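PDB 5KMX: uncharacterized protein TCIL3000_10_9440 from Trypanosoma congolense, which is of unknown biochemical function but, as the bilobed ectodomain of an insect-stage surface antigen with a transmembrane helix, may act as a sensor. Local coordinates for residues 116-119 and 120-123; 24-27 and 28-31; 45-48 and 49-52. One frame throughout, in Å; residues are numbered along the deposited sequence.

Contact 1 of 3, residues 116-119 and 120-123; sequences HRKH and DEFR
Across the first two turns of a helix, R117 and E121 pair their charged ends at an i to i+4 spacing. Their side chains cross at about a right angle, and R117 NH1 comes to 3.1 Å from E121 OE1. The oxygen lies well out of the guanidinium plane, with the two flat groups 58° apart, which makes this salt bridge an attraction of charges without an N-H aimed at the carboxylate. In R117 a bend at chi2 (67°) turns the chain forward along the helix, toward E121. The carboxylate of E121 has a second, long and weak ion pair with K125, one turn further on.

H116 and D120 meet more loosely: D120 OD2 approaches H116 CE1 to 3.4 Å, with ring and carboxylate planes steeply inclined. The main chain beneath is only weakly bonded at this end, where D120 N lies 3.4 Å from H116 O; a turn later the bond from R123 N to H119 O is a firm 2.9 Å.

H119 and F122 occupy the inner side of the helix. H119 NE2 is hydrogen-bonded to the hydroxyl of Y133, and both rings meet Y99 of strand 85-100. Helix 116-128 thus lies against strands 132-135 and 145-165, touching C146 and C149 of the latter, and the C126-C149 disulfide joins it covalently to that strand.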
loop_
_atom_site.group_PDB
_atom_site.type_symbol
_atom_site.label_atom_id
_atom_site.label_comp_id
_atom_site.label_asym_id
_atom_site.label_seq_id
_atom_site.Cartn_x
_atom_site.Cartn_y
_atom_site.Cartn_z
ATOM N N HIS A 116 -16.539 -25.948 -13.077
ATOM C CA HIS A 116 -16.091 -26.963 -12.132
ATOM C C HIS A 116 -14.577 -27.154 -12.161
ATOM O O HIS A 116 -13.946 -27.322 -11.117
ATOM C CB HIS A 116 -16.788 -28.294 -12.426
ATOM C CG HIS A 116 -16.315 -29.427 -11.567
ATOM N ND1 HIS A 116 -15.208 -30.181 -11.877
ATOM C CD2 HIS A 116 -16.808 -29.932 -10.410
ATOM C CE1 HIS A 116 -15.033 -31.105 -10.946
ATOM N NE2 HIS A 116 -15.989 -30.975 -10.049
ATOM N N ARG A 117 -13.997 -27.126 -13.357
ATOM C CA ARG A 117 -12.568 -27.380 -13.526
ATOM C C ARG A 117 -11.711 -26.219 -13.017
ATOM O O ARG A 117 -10.644 -26.434 -12.442
ATOM C CB ARG A 117 -12.255 -27.654 -15.000
ATOM C CG ARG A 117 -10.775 -27.832 -15.322
ATOM C CD ARG A 117 -10.195 -29.093 -14.695
ATOM N NE ARG A 117 -8.753 -29.197 -14.921
ATOM C CZ ARG A 117 -7.818 -28.740 -14.090
ATOM N NH1 ARG A 117 -8.155 -28.144 -12.951
ATOM N NH2 ARG A 117 -6.535 -28.884 -14.395
ATOM N N LYS A 118 -12.171 -24.994 -13.244
ATOM C CA LYS A 118 -11.438 -23.810 -12.803
ATOM C C LYS A 118 -11.698 -23.498 -11.332
ATOM O O LYS A 118 -10.992 -22.690 -10.725
ATOM C CB LYS A 118 -11.810 -22.599 -13.661
ATOM C CG LYS A 118 -11.217 -22.619 -15.061
ATOM C CD LYS A 118 -11.381 -21.271 -15.747
ATOM C CE LYS A 118 -10.704 -21.248 -17.108
ATOM N NZ LYS A 118 -11.320 -22.210 -18.063
ATOM N N HIS A 119 -12.712 -24.142 -10.763
ATOM C CA HIS A 119 -13.114 -23.885 -9.386
ATOM C C HIS A 119 -12.242 -24.638 -8.383
ATOM O O HIS A 119 -11.748 -24.052 -7.420
ATOM C CB HIS A 119 -14.587 -24.260 -9.195
ATOM C CG HIS A 119 -15.046 -24.222 -7.769
ATOM N ND1 HIS A 119 -16.060 -25.025 -7.296
ATOM C CD2 HIS A 119 -14.638 -23.471 -6.720
ATOM C CE1 HIS A 119 -16.251 -24.777 -6.012
ATOM N NE2 HIS A 119 -15.401 -23.839 -5.638
ATOM N N ASP A 120 -12.052 -25.934 -8.606
ATOM C CA ASP A 120 -11.325 -26.761 -7.645
ATOM C C ASP A 120 -9.819 -26.505 -7.679
ATOM O O ASP A 120 -9.118 -26.822 -6.719
ATOM C CB ASP A 120 -11.603 -28.252 -7.880
ATOM C CG ASP A 120 -11.675 -28.616 -9.349
ATOM O OD1 ASP A 120 -11.149 -27.848 -10.180
ATOM O OD2 ASP A 120 -12.258 -29.673 -9.672
ATOM N N GLU A 121 -9.316 -25.936 -8.772
ATOM C CA GLU A 121 -7.909 -25.558 -8.823
ATOM C C GLU A 121 -7.715 -24.297 -7.986
ATOM O O GLU A 121 -6.762 -24.199 -7.214
ATOM C CB GLU A 121 -7.436 -25.347 -10.266
ATOM C CG GLU A 121 -8.095 -24.195 -11.004
ATOM C CD GLU A 121 -7.656 -24.111 -12.454
ATOM O OE1 GLU A 121 -7.947 -25.054 -13.220
ATOM O OE2 GLU A 121 -7.016 -23.106 -12.827
ATOM N N PHE A 122 -8.636 -23.346 -8.132
ATOM C CA PHE A 122 -8.675 -22.170 -7.268
ATOM C C PHE A 122 -8.711 -22.629 -5.817
ATOM O O PHE A 122 -8.051 -22.054 -4.950
ATOM C CB PHE A 122 -9.897 -21.297 -7.588
ATOM C CG PHE A 122 -10.055 -20.104 -6.680
ATOM C CD1 PHE A 122 -10.607 -20.242 -5.415
ATOM C CD2 PHE A 122 -9.669 -18.842 -7.101
ATOM C CE1 PHE A 122 -10.753 -19.147 -4.583
ATOM C CE2 PHE A 122 -9.819 -17.744 -6.274
ATOM C CZ PHE A 122 -10.363 -17.898 -5.013
ATOM N N ARG A 123 -9.490 -23.677 -5.569
ATOM C CA ARG A 123 -9.588 -24.280 -4.248
ATOM C C ARG A 123 -8.238 -24.843 -3.827
ATOM O O ARG A 123 -7.788 -24.639 -2.700
ATOM C CB ARG A 123 -10.638 -25.389 -4.244
ATOM C CG ARG A 123 -11.191 -25.725 -2.874
ATOM C CD ARG A 123 -11.938 -27.051 -2.899
ATOM N NE ARG A 123 -12.903 -27.162 -1.804
ATOM C CZ ARG A 123 -14.193 -27.468 -1.946
ATOM N NH1 ARG A 123 -14.969 -27.536 -0.874
ATOM N NH2 ARG A 123 -14.720 -27.708 -3.143
#

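Contact 2 of 3, residues 24-27 and 28-31; sequences NPIE and KWTG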
loop_
_atom_site.group_PDB
_atom_site.type_symbol
_atom_site.label_atom_id
_atom_site.label_comp_id
_atom_site.label_asym_id
_atom_site.label_seq_id
_atom_site.Cartn_x
_atom_site.Cartn_y
_atom_site.Cartn_z
ATOM N N ASN A 24 9.302 20.062 -4.610
ATOM C CA ASN A 24 10.489 20.733 -4.079
ATOM C C ASN A 24 10.667 20.597 -2.562
ATOM O O ASN A 24 11.754 20.250 -2.101
ATOM C CB ASN A 24 10.463 22.215 -4.460
ATOM C CG ASN A 24 10.572 22.432 -5.958
ATOM O OD1 ASN A 24 11.179 21.633 -6.671
ATOM N ND2 ASN A 24 9.982 23.518 -6.443
ATOM N N PRO A 25 9.610 20.876 -1.777
ATOM C CA PRO A 25 9.771 20.736 -0.324
ATOM C C PRO A 25 10.098 19.313 0.129
ATOM O O PRO A 25 10.780 19.136 1.137
ATOM C CB PRO A 25 8.407 21.175 0.229
ATOM C CG PRO A 25 7.471 21.126 -0.933
ATOM C CD PRO A 25 8.299 21.446 -2.127
ATOM N N ILE A 26 9.622 18.317 -0.613
ATOM C CA ILE A 26 9.838 16.920 -0.251
ATOM C C ILE A 26 11.304 16.527 -0.437
ATOM O O ILE A 26 11.781 15.564 0.164
ATOM C CB ILE A 26 8.940 15.985 -1.085
ATOM C CG1 ILE A 26 7.469 16.380 -0.919
ATOM C CG2 ILE A 26 9.138 14.532 -0.663
ATOM C CD1 ILE A 26 6.533 15.702 -1.895
ATOM N N GLU A 27 12.019 17.285 -1.262
ATOM C CA GLU A 27 13.448 17.063 -1.468
ATOM C C GLU A 27 14.238 17.242 -0.172
ATOM O O GLU A 27 15.396 16.831 -0.079
ATOM C CB GLU A 27 13.987 18.017 -2.536
ATOM C CG GLU A 27 13.280 17.924 -3.884
ATOM C CD GLU A 27 13.576 16.630 -4.624
ATOM O OE1 GLU A 27 14.473 15.880 -4.185
ATOM O OE2 GLU A 27 12.909 16.365 -5.647
ATOM N N LYS A 28 13.607 17.865 0.820
ATOM C CA LYS A 28 14.240 18.120 2.109
ATOM C C LYS A 28 13.932 17.036 3.139
ATOM O O LYS A 28 14.391 17.111 4.279
ATOM C CB LYS A 28 13.791 19.476 2.655
ATOM C CG LYS A 28 14.112 20.652 1.749
ATOM C CD LYS A 28 13.508 21.940 2.283
ATOM C CE LYS A 28 14.095 23.157 1.591
ATOM N NZ LYS A 28 13.532 24.424 2.131
ATOM N N TRP A 29 13.157 16.030 2.742
ATOM C CA TRP A 29 12.716 14.998 3.675
ATOM C C TRP A 29 13.788 13.943 3.937
ATOM O O TRP A 29 13.555 12.747 3.757
ATOM C CB TRP A 29 11.442 14.323 3.158
ATOM C CG TRP A 29 10.209 15.154 3.328
ATOM C CD1 TRP A 29 10.146 16.470 3.688
ATOM C CD2 TRP A 29 8.854 14.722 3.155
ATOM N NE1 TRP A 29 8.838 16.883 3.746
ATOM C CE2 TRP A 29 8.026 15.830 3.423
ATOM C CE3 TRP A 29 8.263 13.507 2.798
ATOM C CZ2 TRP A 29 6.637 15.757 3.343
ATOM C CZ3 TRP A 29 6.885 13.439 2.718
ATOM C CH2 TRP A 29 6.087 14.556 2.991
ATOM N N THR A 30 14.963 14.390 4.365
ATOM C CA THR A 30 15.980 13.481 4.876
ATOM C C THR A 30 15.695 13.228 6.348
ATOM O O THR A 30 14.849 13.895 6.945
ATOM C CB THR A 30 17.403 14.041 4.716
ATOM O OG1 THR A 30 17.481 15.337 5.322
ATOM C CG2 THR A 30 17.772 14.139 3.247
ATOM N N GLY A 31 16.400 12.264 6.930
ATOM C CA GLY A 31 16.213 11.922 8.325
ATOM C C GLY A 31 16.421 10.440 8.538
ATOM O O GLY A 31 17.315 9.842 7.939
#
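The apolar part of this turn is I26 laid against the indole of W29, three residues later. I26 CA stands over the centre of the five-membered ring at 3.9 Å, only 7° from its normal, in a CH-pi contact. Toward the rim of the same face, I26 CG2 touches W29 CE3 at 3.7 Å; this methyl branch is anti to the backbone N, while CG1 is anti to the carbonyl carbon. I26 thus lies on one face of the indole, CA over the five-membered ring and CG2 near the rim at CD2 and CE3.

The polar part is made by the main chain. E27 N binds N24 O, K28 N binds P25 O at 3.1 Å and W29 N binds I26 O at 3.0 Å, three successive i to i+3 bonds that wind the chain tightly. In the last two the donor sits above the carbonyl plane. W29 then centres an inverse gamma turn, closed by a weak bond from T30 N to K28 O, which kinks the chain at W29 just before it enters strand 31-33.

Between helix 11-20 and strand 31-33, this turn buries I26 and W29 against S204 of strand 197-204; W29 also packs on L202 and meets Y170 of strand 169-172 edge-to-face.

Contact 3 of 3, residues 45-48 and 49-52; sequences LNVP and GFKS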
loop_
_atom_site.group_PDB
_atom_site.type_symbol
_atom_site.label_atom_id
_atom_site.label_comp_id
_atom_site.label_asym_id
_atom_site.label_seq_id
_atom_site.Cartn_x
_atom_site.Cartn_y
_atom_site.Cartn_z
ATOM N N LEU A 45 5.527 8.564 -12.676
ATOM C CA LEU A 45 4.290 7.796 -12.724
ATOM C C LEU A 45 3.802 7.720 -14.168
ATOM O O LEU A 45 3.407 8.731 -14.749
ATOM C CB LEU A 45 3.228 8.438 -11.827
ATOM C CG LEU A 45 2.261 7.517 -11.081
ATOM C CD1 LEU A 45 2.994 6.664 -10.059
ATOM C CD2 LEU A 45 1.174 8.346 -10.407
ATOM N N ASN A 46 3.840 6.522 -14.744
ATOM C CA ASN A 46 3.469 6.328 -16.145
ATOM C C ASN A 46 2.007 5.925 -16.310
ATOM O O ASN A 46 1.639 4.774 -16.080
ATOM C CB ASN A 46 4.370 5.275 -16.791
ATOM C CG ASN A 46 5.605 5.882 -17.431
ATOM O OD1 ASN A 46 5.550 6.379 -18.555
ATOM N ND2 ASN A 46 6.724 5.844 -16.717
ATOM N N VAL A 47 1.185 6.893 -16.707
ATOM C CA VAL A 47 -0.235 6.672 -16.958
ATOM C C VAL A 47 -0.568 7.141 -18.378
ATOM O O VAL A 47 -0.110 8.206 -18.798
ATOM C CB VAL A 47 -1.113 7.415 -15.919
ATOM C CG1 VAL A 47 -0.639 8.848 -15.737
ATOM C CG2 VAL A 47 -2.586 7.374 -16.310
ATOM N N PRO A 48 -1.355 6.344 -19.130
ATOM C CA PRO A 48 -1.675 6.699 -20.519
ATOM C C PRO A 48 -2.279 8.093 -20.692
ATOM O O PRO A 48 -3.141 8.494 -19.909
ATOM C CB PRO A 48 -2.692 5.628 -20.927
ATOM C CG PRO A 48 -2.371 4.465 -20.076
ATOM C CD PRO A 48 -1.918 5.028 -18.764
ATOM N N GLY A 49 -1.822 8.815 -21.711
ATOM C CA GLY A 49 -2.366 10.121 -22.041
ATOM C C GLY A 49 -1.713 11.266 -21.289
ATOM O O GLY A 49 -2.120 12.420 -21.436
ATOM N N PHE A 50 -0.699 10.948 -20.488
ATOM C CA PHE A 50 0.015 11.950 -19.700
ATOM C C PHE A 50 1.511 11.924 -19.980
ATOM O O PHE A 50 2.088 10.867 -20.239
ATOM C CB PHE A 50 -0.213 11.722 -18.203
ATOM C CG PHE A 50 -1.632 11.934 -17.760
ATOM C CD1 PHE A 50 -2.558 10.908 -17.833
ATOM C CD2 PHE A 50 -2.037 13.159 -17.257
ATOM C CE1 PHE A 50 -3.863 11.101 -17.419
ATOM C CE2 PHE A 50 -3.339 13.358 -16.842
ATOM C CZ PHE A 50 -4.253 12.327 -16.924
ATOM N N LYS A 51 2.137 13.095 -19.925
ATOM C CA LYS A 51 3.589 13.175 -19.878
ATOM C C LYS A 51 4.036 12.573 -18.551
ATOM O O LYS A 51 3.237 12.468 -17.620
ATOM C CB LYS A 51 4.066 14.621 -20.023
ATOM C CG LYS A 51 3.900 15.184 -21.428
ATOM C CD LYS A 51 4.326 16.643 -21.518
ATOM C CE LYS A 51 3.215 17.586 -21.078
ATOM N NZ LYS A 51 3.562 19.014 -21.334
ATOM N N SER A 52 5.302 12.173 -18.464
ATOM C CA SER A 52 5.819 11.520 -17.263
ATOM C C SER A 52 5.522 12.338 -16.005
ATOM O O SER A 52 5.965 13.477 -15.869
ATOM C CB SER A 52 7.324 11.284 -17.391
ATOM O OG SER A 52 7.599 10.292 -18.365
#
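F50 folds back over V47 and P48 at a type II beta turn running from V47 to F50. The turn is closed by a hydrogen bond from F50 N to V47 O, 3.3 Å long and bent to 141° at the hydrogen. G49 takes its third position with a positive phi of 87°, a conformation suited to glycine.

From the backbone, F50 CB points toward the preceding segment and lies 3.6 Å from V47 O, the same oxygen that receives the turn bond. With chi1 at -66°, CG stands beside the backbone N, a position that brings the ring back across the turn. CG itself already feels the valine, 3.8 Å from V47 CG1. At CD1 the contact is closest: V47 CG1 approaches this carbon to 3.5 Å, and P48 O comes to 3.2 Å near the plane of the ring, at its edge. CE1, one atom further out, still meets both residues, at 3.7 Å from P48 O and more loosely from V47 CG2. The CD1-CE1 part of the ring is thus met by the valine methyls, CG1 coming in obliquely, and by P48 O at the edge; P48 O also accepts a hydrogen bond from R11 NH2.

The turn caps the hairpin of strands 36-45 and 53-63, whose last rungs are the backbone bonds between L45 and I53; V47 also touches I53. Helix 11-20 borders the phenyl ring, with R11 and K15 touching it and F14 meeting it edge-to-face, while L45 turns to F209 and F212 of helix 208-216.

Overall arrangement
From the N terminus, helix 11-20 leads into contact 2, which turns the chain into strand 31-33, and strand 36-45 then runs to contact 3, where the hairpin with strand 53-63 closes. These two share the larger lobe, their centres about 24 Å apart: one packs on the sheet at strand 197-204, the other joins the hairpin tip to helices 11-20 and 208-216. Contact 1 follows much later, after the long strand 85-100 has carried the chain into the second lobe; its centre is about 50 Å from that of contact 2, across the middle of the chain. All three are local and in series, without nesting or crossing, and strands 85-100 and 145-165 connect the lobes.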